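Local coordinates for enoyl-CoA hydratase/isomerase family protein (Bacillus anthracis, PDB 3KQF), which probably catalyses the reversible hydration of 2-enoyl-CoA thioesters to 3-hydroxyacyl-CoA, as crotonase-family enoyl-CoA hydratases do, at residues M97-V105 with I210-A218; F126-L135 with L183-L193. All blocks are in the same frame, centred on the assembly; numbering follows the deposited sequence. Where two conformers were deposited one is given.

Interaction 1 of 2, residues M97-V105 with I210-A218; sequences MVEQLPQPV and IAVRLAKEA
One face of the Arg213 guanidinium is overlaid by the ring of Pro102 and the side-chain amide of Gln103. Pro102 CG lies 3.5 Å from Arg213 NH1, while the Gln103 amide plane is turned 59° from the guanidinium. Gln103 NE2 and Arg213 NH2 approach to 3.2 Å, but both are donors and do not bond; Gln103 NE2 donates to Thr54 O and Ile48 O, while Arg213 NH2 donates to Glu51 O and more weakly to Thr54 O. A water donates to both Pro102 O and Arg213 O, joining the two backbones. Lys216 crosses the interface as a fully extended chain, CG anti to the backbone N (chi1 176°), which carries NZ among three backbone carbonyls of 97-105. NZ donates to Leu101 O at 2.8 Å, tilted from that carbonyl plane, and to Gln103 O at the same 2.8 Å from above its plane; a third bond, to Glu99 O, is weak. A salt bridge with Asp125 completes the grip on this buried ammonium and would probably stabilise its charge. On the flank, Pro104 CG presses on Val212 CG1 at 3.4 Å, closer than two such carbons normally come. The lysine thus pins the loop of a beta-alpha-beta crossover, between helix 81-99 and strand 105-109, to helix 209-222, joining the core of the crotonase fold to its C-terminal helices.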
HETATM    1  N   MSE A  97     -12.704  19.000   4.195  1.00 11.65           N
HETATM    2  CA  MSE A  97     -12.213  20.339   3.876  1.00 11.38           C
HETATM    3  C   MSE A  97     -10.689  20.437   4.002  1.00 11.85           C
HETATM    4  O   MSE A  97     -10.043  21.134   3.206  1.00 11.32           O
HETATM    5  CB  MSE A  97     -12.908  21.386   4.748  1.00 11.92           C
HETATM    6  CG  MSE A  97     -14.410  21.486   4.528  1.00 15.63           C
HETATM    7 SE   MSE A  97     -15.205  22.814   5.747  1.00 21.15          SE
HETATM    8  CE  MSE A  97     -14.238  24.307   5.070  1.00 17.32           C
ATOM      9  N   VAL A  98     -10.114  19.744   4.994  1.00 10.90           N
ATOM     10  CA  VAL A  98      -8.650  19.726   5.164  1.00 11.61           C
ATOM     11  C   VAL A  98      -8.035  19.032   3.972  1.00 11.86           C
ATOM     12  O   VAL A  98      -7.107  19.542   3.344  1.00 12.43           O
ATOM     13  CB  VAL A  98      -8.207  18.931   6.429  1.00 10.27           C
ATOM     14  CG1 VAL A  98      -6.661  18.700   6.411  1.00  9.37           C
ATOM     15  CG2 VAL A  98      -8.647  19.633   7.686  1.00 12.26           C
ATOM     16  N   GLU A  99      -8.586  17.872   3.641  0.60 12.37           N
ATOM     17  CA  GLU A  99      -8.073  17.059   2.564  0.60 13.50           C
ATOM     18  C   GLU A  99      -8.147  17.777   1.220  0.60 14.17           C
ATOM     19  O   GLU A  99      -7.210  17.690   0.427  0.60 14.91           O
ATOM     20  CB  GLU A  99      -8.830  15.731   2.517  0.60 13.38           C
ATOM     21  CG  GLU A  99      -8.146  14.666   1.717  0.60 14.47           C
ATOM     22  CD  GLU A  99      -8.770  13.301   1.922  0.60 14.97           C
ATOM     23  OE1 GLU A  99      -8.019  12.349   2.248  0.60 14.57           O
ATOM     24  OE2 GLU A  99     -10.010  13.186   1.796  0.60 14.19           O
ATOM     25  N   GLN A 100      -9.233  18.509   0.990  1.00 13.84           N
ATOM     26  CA  GLN A 100      -9.433  19.237  -0.271  1.00 14.63           C
ATOM     27  C   GLN A 100      -8.845  20.643  -0.402  1.00 14.28           C
ATOM     28  O   GLN A 100      -9.045  21.290  -1.426  1.00 13.89           O
ATOM     29  CB  GLN A 100     -10.917  19.237  -0.609  1.00 15.49           C
ATOM     30  CG  GLN A 100     -11.440  17.824  -0.838  1.00 18.25           C
ATOM     31  CD  GLN A 100     -12.946  17.764  -0.981  1.00 24.38           C
ATOM     32  OE1 GLN A 100     -13.613  18.794  -1.024  1.00 31.29           O
ATOM     33  NE2 GLN A 100     -13.494  16.546  -1.039  1.00 27.21           N
ATOM     34  N   LEU A 101      -8.112  21.115   0.598  1.00 14.52           N
ATOM     35  CA  LEU A 101      -7.413  22.390   0.450  1.00 13.02           C
ATOM     36  C   LEU A 101      -6.442  22.263  -0.726  1.00 11.68           C
ATOM     37  O   LEU A 101      -5.839  21.196  -0.931  1.00 10.33           O
ATOM     38  CB  LEU A 101      -6.607  22.733   1.685  1.00 13.21           C
ATOM     39  CG  LEU A 101      -7.348  23.293   2.874  1.00 13.42           C
ATOM     40  CD1 LEU A 101      -6.371  23.415   4.055  1.00 12.88           C
ATOM     41  CD2 LEU A 101      -7.990  24.634   2.500  1.00 13.73           C
ATOM     42  N   PRO A 102      -6.289  23.336  -1.516  1.00 10.75           N
ATOM     43  CA  PRO A 102      -5.367  23.232  -2.631  1.00 10.32           C
ATOM     44  C   PRO A 102      -3.935  23.071  -2.177  1.00  9.87           C
ATOM     45  O   PRO A 102      -3.106  22.487  -2.884  1.00 10.14           O
ATOM     46  CB  PRO A 102      -5.534  24.583  -3.364  1.00 11.25           C
ATOM     47  CG  PRO A 102      -6.194  25.475  -2.413  1.00 13.05           C
ATOM     48  CD  PRO A 102      -7.032  24.609  -1.530  1.00 10.40           C
ATOM     49  N   GLN A 103      -3.635  23.590  -0.996  1.00  8.90           N
ATOM     50  CA  GLN A 103      -2.283  23.530  -0.487  1.00  8.34           C
ATOM     51  C   GLN A 103      -1.960  22.203   0.188  1.00  9.15           C
ATOM     52  O   GLN A 103      -2.847  21.566   0.749  1.00  8.23           O
ATOM     53  CB  GLN A 103      -2.063  24.601   0.583  1.00  8.42           C
ATOM     54  CG  GLN A 103      -2.278  26.049   0.176  1.00  9.28           C
ATOM     55  CD  GLN A 103      -3.711  26.548   0.336  1.00  9.52           C
ATOM     56  OE1 GLN A 103      -4.641  25.780   0.577  1.00 11.22           O
ATOM     57  NE2 GLN A 103      -3.884  27.867   0.200  1.00  7.65           N
ATOM     58  N   PRO A 104      -0.679  21.809   0.169  1.00 12.51           N
ATOM     59  CA  PRO A 104      -0.297  20.657   0.996  1.00 12.01           C
ATOM     60  C   PRO A 104      -0.554  20.995   2.485  1.00 13.26           C
ATOM     61  O   PRO A 104      -0.373  22.152   2.908  1.00 14.06           O
ATOM     62  CB  PRO A 104       1.204  20.536   0.741  1.00 13.48           C
ATOM     63  CG  PRO A 104       1.394  21.056  -0.620  1.00 12.95           C
ATOM     64  CD  PRO A 104       0.440  22.235  -0.694  1.00 11.56           C
ATOM     65  N   VAL A 105      -0.946  19.998   3.270  1.00 14.00           N
ATOM     66  CA  VAL A 105      -1.216  20.179   4.684  1.00 12.22           C
ATOM     67  C   VAL A 105      -0.367  19.180   5.441  1.00 14.09           C
ATOM     68  O   VAL A 105      -0.402  17.970   5.148  1.00 14.00           O
ATOM     69  CB  VAL A 105      -2.751  19.970   5.022  1.00 11.89           C
ATOM     70  CG1 VAL A 105      -3.003  20.127   6.515  1.00 13.44           C
ATOM     71  CG2 VAL A 105      -3.651  20.901   4.178  1.00 14.24           C
ATOM     72  N   ILE A 210       1.994  26.466  -8.578  1.00 14.23           N
ATOM     73  CA  ILE A 210       1.007  25.904  -9.510  1.00 15.05           C
ATOM     74  C   ILE A 210       1.317  24.415  -9.656  1.00 14.35           C
ATOM     75  O   ILE A 210       0.418  23.567  -9.617  1.00 13.25           O
ATOM     76  CB  ILE A 210       1.050  26.614 -10.883  1.00 14.95           C
ATOM     77  CG1 ILE A 210       0.619  28.070 -10.734  1.00 17.95           C
ATOM     78  CG2 ILE A 210       0.194  25.876 -11.893  1.00 15.93           C
ATOM     79  CD1 ILE A 210       0.716  28.870 -12.011  1.00 15.50           C
ATOM     80  N   ALA A 211       2.604  24.093  -9.737  1.00 13.64           N
ATOM     81  CA  ALA A 211       3.076  22.715  -9.877  1.00 13.72           C
ATOM     82  C   ALA A 211       2.740  21.856  -8.638  1.00 14.78           C
ATOM     83  O   ALA A 211       2.234  20.738  -8.760  1.00 15.14           O
ATOM     84  CB  ALA A 211       4.607  22.705 -10.134  1.00 15.42           C
ATOM     85  N   VAL A 212       2.978  22.409  -7.450  1.00 15.01           N
ATOM     86  CA  VAL A 212       2.690  21.696  -6.203  1.00 15.13           C
ATOM     87  C   VAL A 212       1.180  21.435  -6.095  1.00 14.54           C
ATOM     88  O   VAL A 212       0.757  20.324  -5.758  1.00 15.01           O
ATOM     89  CB  VAL A 212       3.217  22.446  -4.971  1.00 14.25           C
ATOM     90  CG1 VAL A 212       2.710  21.808  -3.649  1.00 15.28           C
ATOM     91  CG2 VAL A 212       4.750  22.499  -4.981  1.00 14.41           C
ATOM     92  N   ARG A 213       0.377  22.457  -6.377  1.00 15.81           N
ATOM     93  CA  ARG A 213      -1.086  22.323  -6.313  1.00 17.00           C
ATOM     94  C   ARG A 213      -1.594  21.293  -7.309  1.00 18.32           C
ATOM     95  O   ARG A 213      -2.458  20.474  -6.973  1.00 18.76           O
ATOM     96  CB  ARG A 213      -1.786  23.676  -6.539  1.00 17.37           C
ATOM     97  CG  ARG A 213      -1.513  24.665  -5.407  1.00 20.20           C
ATOM     98  CD  ARG A 213      -2.549  25.795  -5.362  1.00 23.70           C
ATOM     99  NE  ARG A 213      -2.306  26.735  -4.266  1.00 28.74           N
ATOM    100  CZ  ARG A 213      -3.184  27.640  -3.824  1.00 30.16           C
ATOM    101  NH1 ARG A 213      -4.409  27.717  -4.343  1.00 32.37           N
ATOM    102  NH2 ARG A 213      -2.853  28.452  -2.825  1.00 28.76           N
ATOM    103  N   LEU A 214      -1.067  21.340  -8.533  1.00 17.66           N
ATOM    104  CA  LEU A 214      -1.447  20.351  -9.562  1.00 17.68           C
ATOM    105  C   LEU A 214      -0.992  18.929  -9.171  1.00 16.79           C
ATOM    106  O   LEU A 214      -1.708  17.947  -9.420  1.00 18.09           O
ATOM    107  CB  LEU A 214      -0.907  20.769 -10.944  1.00 16.55           C
ATOM    108  CG  LEU A 214      -1.688  21.862 -11.663  1.00 20.30           C
ATOM    109  CD1 LEU A 214      -0.901  22.414 -12.878  1.00 16.71           C
ATOM    110  CD2 LEU A 214      -3.056  21.329 -12.113  1.00 20.57           C
ATOM    111  N   ALA A 215       0.175  18.810  -8.550  1.00 15.34           N
ATOM    112  CA  ALA A 215       0.659  17.502  -8.060  1.00 16.38           C
ATOM    113  C   ALA A 215      -0.294  16.948  -7.010  1.00 16.01           C
ATOM    114  O   ALA A 215      -0.616  15.754  -7.016  1.00 15.31           O
ATOM    115  CB  ALA A 215       2.090  17.595  -7.491  1.00 16.50           C
ATOM    116  N   LYS A 216      -0.728  17.800  -6.075  1.00 15.24           N
ATOM    117  CA  LYS A 216      -1.676  17.350  -5.058  1.00 13.46           C
ATOM    118  C   LYS A 216      -2.949  16.838  -5.725  1.00 13.88           C
ATOM    119  O   LYS A 216      -3.433  15.771  -5.394  1.00 14.04           O
ATOM    120  CB  LYS A 216      -1.975  18.457  -4.023  1.00 12.86           C
ATOM    121  CG  LYS A 216      -3.049  18.034  -3.005  1.00 11.68           C
ATOM    122  CD  LYS A 216      -3.212  18.945  -1.813  1.00 11.04           C
ATOM    123  CE  LYS A 216      -4.225  18.370  -0.803  1.00 10.81           C
ATOM    124  NZ  LYS A 216      -4.339  19.230   0.409  1.00 10.67           N
ATOM    125  N   GLU A 217      -3.474  17.582  -6.695  1.00 14.13           N
ATOM    126  CA  GLU A 217      -4.687  17.158  -7.390  1.00 15.41           C
ATOM    127  C   GLU A 217      -4.483  15.851  -8.164  1.00 16.35           C
ATOM    128  O   GLU A 217      -5.322  14.963  -8.106  1.00 16.43           O
ATOM    129  CB  GLU A 217      -5.198  18.259  -8.314  1.00 16.81           C
ATOM    130  CG  GLU A 217      -5.767  19.438  -7.554  1.00 21.87           C
ATOM    131  CD  GLU A 217      -6.337  20.520  -8.469  1.00 32.49           C
ATOM    132  OE1 GLU A 217      -5.642  20.934  -9.423  1.00 34.14           O
ATOM    133  OE2 GLU A 217      -7.471  20.973  -8.203  1.00 36.88           O
ATOM    134  N   ALA A 218      -3.376  15.744  -8.889  1.00 16.33           N
ATOM    135  CA  ALA A 218      -3.101  14.542  -9.687  1.00 16.95           C
ATOM    136  C   ALA A 218      -2.932  13.278  -8.807  1.00 17.00           C
ATOM    137  O   ALA A 218      -3.501  12.222  -9.100  1.00 17.06           O
ATOM    138  CB  ALA A 218      -1.873  14.760 -10.558  1.00 17.05           C
TER
HETATM  139  O   HOH W   1      -4.269  21.225  -5.048  1.00 10.03           O

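Interaction 2 of 2, residues F126-L135 with L183-L193; sequences FRIAAESASL and LVEFVVPVHLL
Two bends in the Arg127 side chain, the second at chi3 -71°, and one in Glu185, at chi2 73°, fold these residues back onto each other. Their guanidinium and carboxylate planes stand 72° apart, and Arg127 NH1 meets Glu185 OE2 on its syn side but out of the carboxylate plane, in a salt bridge of 3.1 Å. Glu185 OE1 takes Arg127 N at 2.8 Å, so one carboxylate holds both backbone and side chain of the arginine, whose NH2 turns instead to Cys124 O and Ser121 O. Arg127 O accepts from both Glu185 N and Phe186 N. Parallel pairing follows, with Ala129 N on Phe186 O at 2.9 Å, nearly straight, and Val188 N on Ala129 O at 3.0 Å. Ile128 CG2 fits between Phe186 CB and Leu193 CD1, 3.6 Å from the latter, on the sheet face turned to helix 193-206. Elsewhere, Leu135 and Leu183 meet tip to tip through their CD2 atoms at 3.7 Å. A water accepts from Val190 N and hydrogen-bonds with Ser132 OG. Strand 186-188 is thereby added parallel to strand 126-130 as an outermost strand, within this chain, of the mixed sheet of the crotonase fold.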
ATOM      1  N   PHE A 126       0.768  14.696   4.672  1.00 15.42           N
ATOM      2  CA  PHE A 126       1.736  13.852   5.395  1.00 14.24           C
ATOM      3  C   PHE A 126       1.889  14.339   6.828  1.00 14.94           C
ATOM      4  O   PHE A 126       1.387  15.420   7.193  1.00 13.99           O
ATOM      5  CB  PHE A 126       3.068  13.619   4.654  1.00 14.60           C
ATOM      6  CG  PHE A 126       3.843  14.857   4.386  1.00 15.04           C
ATOM      7  CD1 PHE A 126       4.800  15.306   5.293  1.00 17.60           C
ATOM      8  CD2 PHE A 126       3.631  15.565   3.218  1.00 15.05           C
ATOM      9  CE1 PHE A 126       5.519  16.450   5.043  1.00 16.69           C
ATOM     10  CE2 PHE A 126       4.362  16.712   2.948  1.00 18.67           C
ATOM     11  CZ  PHE A 126       5.308  17.157   3.862  1.00 18.16           C
ATOM     12  N   ARG A 127       2.570  13.518   7.628  1.00 13.67           N
ATOM     13  CA  ARG A 127       2.647  13.675   9.058  1.00 13.80           C
ATOM     14  C   ARG A 127       4.054  13.633   9.654  1.00 13.54           C
ATOM     15  O   ARG A 127       4.888  12.809   9.275  1.00 13.59           O
ATOM     16  CB  ARG A 127       1.841  12.499   9.645  1.00 13.69           C
ATOM     17  CG  ARG A 127       0.338  12.545   9.363  1.00 13.98           C
ATOM     18  CD  ARG A 127      -0.300  11.154   9.128  1.00 15.89           C
ATOM     19  NE  ARG A 127       0.138  10.622   7.835  1.00 14.02           N
ATOM     20  CZ  ARG A 127      -0.361  10.998   6.644  1.00 16.66           C
ATOM     21  NH1 ARG A 127       0.138  10.490   5.527  1.00 13.64           N
ATOM     22  NH2 ARG A 127      -1.338  11.885   6.568  1.00 15.92           N
ATOM     23  N   ILE A 128       4.302  14.556  10.573  1.00 13.70           N
ATOM     24  CA  ILE A 128       5.554  14.600  11.349  1.00 14.25           C
ATOM     25  C   ILE A 128       5.088  14.422  12.794  1.00 14.89           C
ATOM     26  O   ILE A 128       4.207  15.160  13.250  1.00 16.17           O
ATOM     27  CB  ILE A 128       6.273  15.931  11.263  1.00 15.07           C
ATOM     28  CG1 ILE A 128       6.532  16.356   9.816  1.00 18.84           C
ATOM     29  CG2 ILE A 128       7.621  15.870  12.070  1.00 12.58           C
ATOM     30  CD1 ILE A 128       7.046  17.772   9.711  1.00 23.99           C
ATOM     31  N   ALA A 129       5.659  13.469  13.514  1.00 15.48           N
ATOM     32  CA  ALA A 129       5.299  13.218  14.914  1.00 16.38           C
ATOM     33  C   ALA A 129       6.427  13.435  15.912  1.00 15.98           C
ATOM     34  O   ALA A 129       7.570  13.130  15.637  1.00 15.20           O
ATOM     35  CB  ALA A 129       4.824  11.804  15.076  1.00 15.29           C
ATOM     36  N   ALA A 130       6.055  13.898  17.102  1.00 15.45           N
ATOM     37  CA  ALA A 130       6.980  14.022  18.202  1.00 15.83           C
ATOM     38  C   ALA A 130       7.307  12.599  18.636  1.00 15.10           C
ATOM     39  O   ALA A 130       6.435  11.721  18.561  1.00 15.99           O
ATOM     40  CB  ALA A 130       6.337  14.776  19.372  1.00 14.12           C
ATOM     41  N   GLU A 131       8.537  12.380  19.095  1.00 14.75           N
ATOM     42  CA  GLU A 131       8.973  11.069  19.600  1.00 16.01           C
ATOM     43  C   GLU A 131       8.043  10.572  20.687  1.00 17.03           C
ATOM     44  O   GLU A 131       7.864   9.362  20.848  1.00 17.23           O
ATOM     45  CB  GLU A 131      10.407  11.127  20.193  1.00 17.17           C
ATOM     46  CG  GLU A 131      11.532  11.154  19.175  1.00 20.15           C
ATOM     47  CD  GLU A 131      12.921  11.133  19.819  1.00 24.60           C
ATOM     48  OE1 GLU A 131      13.217  12.013  20.650  1.00 26.14           O
ATOM     49  OE2 GLU A 131      13.728  10.242  19.475  1.00 29.07           O
ATOM     50  N   SER A 132       7.460  11.512  21.436  1.00 16.63           N
ATOM     51  CA  SER A 132       6.593  11.181  22.567  1.00 16.87           C
ATOM     52  C   SER A 132       5.108  11.076  22.217  1.00 16.64           C
ATOM     53  O   SER A 132       4.292  10.808  23.101  1.00 18.38           O
ATOM     54  CB  SER A 132       6.793  12.213  23.691  1.00 17.49           C
ATOM     55  OG  SER A 132       6.564  13.528  23.201  1.00 18.91           O
ATOM     56  N   ALA A 133       4.750  11.290  20.954  1.00 14.82           N
ATOM     57  CA  ALA A 133       3.359  11.198  20.528  1.00 15.55           C
ATOM     58  C   ALA A 133       2.881   9.762  20.485  1.00 15.94           C
ATOM     59  O   ALA A 133       3.669   8.812  20.408  1.00 15.44           O
ATOM     60  CB  ALA A 133       3.153  11.852  19.153  1.00 14.49           C
ATOM     61  N   SER A 134       1.570   9.604  20.589  1.00 17.05           N
ATOM     62  CA  SER A 134       0.952   8.284  20.492  1.00 18.63           C
ATOM     63  C   SER A 134      -0.274   8.436  19.627  1.00 17.03           C
ATOM     64  O   SER A 134      -0.921   9.505  19.617  1.00 17.20           O
ATOM     65  CB  SER A 134       0.626   7.672  21.860  1.00 20.46           C
ATOM     66  OG  SER A 134      -0.089   8.554  22.694  1.00 26.27           O
ATOM     67  N   LEU A 135      -0.561   7.394  18.858  1.00 13.49           N
ATOM     68  CA  LEU A 135      -1.660   7.410  17.932  1.00 14.94           C
ATOM     69  C   LEU A 135      -2.501   6.174  18.045  1.00 14.43           C
ATOM     70  O   LEU A 135      -2.126   5.182  18.687  1.00 15.27           O
ATOM     71  CB  LEU A 135      -1.144   7.491  16.480  1.00 15.03           C
ATOM     72  CG  LEU A 135      -0.290   8.706  16.109  1.00 16.57           C
ATOM     73  CD1 LEU A 135       1.141   8.523  16.547  1.00 18.67           C
ATOM     74  CD2 LEU A 135      -0.379   8.954  14.580  1.00 17.50           C
ATOM     75  N   LEU A 183       2.551   5.111   8.989  1.00 15.73           N
ATOM     76  CA  LEU A 183       1.479   6.016   9.408  1.00 16.04           C
ATOM     77  C   LEU A 183       2.007   7.447   9.539  1.00 14.84           C
ATOM     78  O   LEU A 183       1.285   8.388   9.258  1.00 16.06           O
ATOM     79  CB  LEU A 183       0.825   5.541  10.722  1.00 15.51           C
ATOM     80  CG  LEU A 183      -0.247   6.431  11.361  1.00 17.50           C
ATOM     81  CD1 LEU A 183      -1.471   6.700  10.421  1.00 18.27           C
ATOM     82  CD2 LEU A 183      -0.701   5.791  12.667  1.00 21.51           C
ATOM     83  N   VAL A 184       3.247   7.618  10.021  1.00 15.81           N
ATOM     84  CA  VAL A 184       3.849   8.960  10.066  1.00 16.17           C
ATOM     85  C   VAL A 184       5.128   8.910   9.217  1.00 15.77           C
ATOM     86  O   VAL A 184       5.816   7.871   9.148  1.00 15.66           O
ATOM     87  CB  VAL A 184       4.102   9.492  11.486  1.00 16.75           C
ATOM     88  CG1 VAL A 184       2.778   9.495  12.285  1.00 16.65           C
ATOM     89  CG2 VAL A 184       5.204   8.704  12.183  1.00 17.38           C
ATOM     90  N   GLU A 185       5.427  10.018   8.551  1.00 15.29           N
ATOM     91  CA  GLU A 185       6.554  10.086   7.622  1.00 13.82           C
ATOM     92  C   GLU A 185       7.859  10.549   8.255  1.00 14.43           C
ATOM     93  O   GLU A 185       8.937  10.234   7.736  1.00 13.42           O
ATOM     94  CB  GLU A 185       6.184  10.944   6.397  1.00 12.94           C
ATOM     95  CG  GLU A 185       5.169  10.257   5.424  1.00 13.76           C
ATOM     96  CD  GLU A 185       3.740  10.176   5.950  1.00 15.22           C
ATOM     97  OE1 GLU A 185       3.343  10.981   6.836  1.00 15.78           O
ATOM     98  OE2 GLU A 185       2.982   9.306   5.446  1.00 16.32           O
ATOM     99  N   PHE A 186       7.756  11.298   9.356  1.00 14.85           N
ATOM    100  CA  PHE A 186       8.931  11.765  10.115  1.00 15.79           C
ATOM    101  C   PHE A 186       8.675  11.671  11.627  1.00 16.75           C
ATOM    102  O   PHE A 186       7.529  11.802  12.079  1.00 17.00           O
ATOM    103  CB  PHE A 186       9.238  13.231   9.797  1.00 18.18           C
ATOM    104  CG  PHE A 186       9.472  13.506   8.334  1.00 18.49           C
ATOM    105  CD1 PHE A 186      10.759  13.458   7.795  1.00 23.49           C
ATOM    106  CD2 PHE A 186       8.417  13.816   7.506  1.00 21.16           C
ATOM    107  CE1 PHE A 186      10.976  13.721   6.439  1.00 25.39           C
ATOM    108  CE2 PHE A 186       8.626  14.087   6.138  1.00 21.51           C
ATOM    109  CZ  PHE A 186       9.890  14.021   5.608  1.00 22.29           C
ATOM    110  N   VAL A 187       9.740  11.443  12.392  1.00 13.94           N
ATOM    111  CA  VAL A 187       9.682  11.466  13.854  1.00 12.87           C
ATOM    112  C   VAL A 187      10.850  12.315  14.354  1.00 15.49           C
ATOM    113  O   VAL A 187      11.992  12.110  13.931  1.00 14.64           O
ATOM    114  CB  VAL A 187       9.678  10.046  14.495  1.00 13.90           C
ATOM    115  CG1 VAL A 187       9.720  10.169  16.010  1.00 16.79           C
ATOM    116  CG2 VAL A 187       8.447   9.283  14.074  1.00 14.66           C
ATOM    117  N   VAL A 188      10.546  13.301  15.195  1.00 14.36           N
ATOM    118  CA  VAL A 188      11.546  14.199  15.760  1.00 15.87           C
ATOM    119  C   VAL A 188      11.231  14.472  17.234  1.00 15.46           C
ATOM    120  O   VAL A 188      10.110  14.251  17.678  1.00 14.47           O
ATOM    121  CB  VAL A 188      11.590  15.560  14.999  1.00 16.26           C
ATOM    122  CG1 VAL A 188      11.834  15.336  13.530  1.00 20.19           C
ATOM    123  CG2 VAL A 188      10.287  16.351  15.203  1.00 14.92           C
ATOM    124  N   PRO A 189      12.214  14.971  17.999  1.00 15.67           N
ATOM    125  CA  PRO A 189      11.951  15.279  19.411  1.00 16.55           C
ATOM    126  C   PRO A 189      10.878  16.350  19.518  1.00 17.06           C
ATOM    127  O   PRO A 189      10.825  17.236  18.661  1.00 15.72           O
ATOM    128  CB  PRO A 189      13.304  15.803  19.920  1.00 16.76           C
ATOM    129  CG  PRO A 189      14.285  15.308  18.956  1.00 16.97           C
ATOM    130  CD  PRO A 189      13.619  15.196  17.640  1.00 15.89           C
ATOM    131  N   VAL A 190      10.037  16.291  20.553  1.00 18.66           N
ATOM    132  CA  VAL A 190       8.926  17.257  20.677  1.00 19.73           C
ATOM    133  C   VAL A 190       9.407  18.714  20.673  1.00 20.78           C
ATOM    134  O   VAL A 190       8.785  19.582  20.053  1.00 19.79           O
ATOM    135  CB  VAL A 190       8.030  16.982  21.918  1.00 21.40           C
ATOM    136  CG1 VAL A 190       8.746  17.395  23.211  1.00 20.98           C
ATOM    137  CG2 VAL A 190       6.695  17.712  21.789  1.00 19.77           C
ATOM    138  N   HIS A 191      10.546  18.974  21.309  1.00 19.90           N
ATOM    139  CA  HIS A 191      11.072  20.327  21.361  1.00 21.43           C
ATOM    140  C   HIS A 191      11.542  20.838  19.989  1.00 20.37           C
ATOM    141  O   HIS A 191      11.735  22.036  19.823  1.00 20.58           O
ATOM    142  CB  HIS A 191      12.162  20.457  22.429  1.00 21.68           C
ATOM    143  CG  HIS A 191      13.321  19.535  22.230  1.00 27.45           C
ATOM    144  ND1 HIS A 191      13.282  18.206  22.594  1.00 31.65           N
ATOM    145  CD2 HIS A 191      14.559  19.752  21.726  1.00 32.11           C
ATOM    146  CE1 HIS A 191      14.444  17.643  22.315  1.00 32.72           C
ATOM    147  NE2 HIS A 191      15.234  18.556  21.784  1.00 33.88           N
ATOM    148  N   LEU A 192      11.694  19.935  19.012  1.00 18.62           N
ATOM    149  CA  LEU A 192      12.096  20.306  17.654  1.00 18.26           C
ATOM    150  C   LEU A 192      10.974  20.129  16.608  1.00 17.26           C
ATOM    151  O   LEU A 192      11.178  20.346  15.410  1.00 17.04           O
ATOM    152  CB  LEU A 192      13.327  19.490  17.240  1.00 18.66           C
ATOM    153  CG  LEU A 192      14.593  19.850  18.036  1.00 21.29           C
ATOM    154  CD1 LEU A 192      15.775  18.959  17.676  1.00 24.92           C
ATOM    155  CD2 LEU A 192      14.956  21.325  17.841  1.00 23.89           C
ATOM    156  N   LEU A 193       9.789  19.752  17.059  1.00 15.99           N
ATOM    157  CA  LEU A 193       8.684  19.492  16.130  1.00 14.89           C
ATOM    158  C   LEU A 193       8.303  20.720  15.305  1.00 15.78           C
ATOM    159  O   LEU A 193       8.160  20.646  14.092  1.00 15.04           O
ATOM    160  CB  LEU A 193       7.483  18.976  16.905  1.00 15.24           C
ATOM    161  CG  LEU A 193       6.220  18.695  16.103  1.00 15.03           C
ATOM    162  CD1 LEU A 193       6.504  17.703  14.971  1.00 17.63           C
ATOM    163  CD2 LEU A 193       5.148  18.183  17.014  1.00 18.35           C
TER
HETATM  164  O   HOH W   2       9.466  13.934  22.384  1.00 17.15           O

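Overall arrangement
Both segments of interaction 2 fall between the two segments of interaction 1 in sequence, and the centre of the chain lies between the contacts. Their centres are 22 Å apart, although their nearest atoms come within about 4 Å without touching. Strand 105-109, which follows the loop of interaction 1, pairs with strand 126-130 of interaction 2, and Asp125, the partner of Lys216, directly precedes Phe126. Ile204 of helix 193-206 is shared too, touching Pro104, Val212 and Phe126. Both contacts also meet helix 160-169 of the second subunit: Tyr168 there packs on Pro104 and Lys216, and Arg162 there makes a cation-pi contact with Phe186. Core sheet, C-terminal helices and subunit interface are therefore connected.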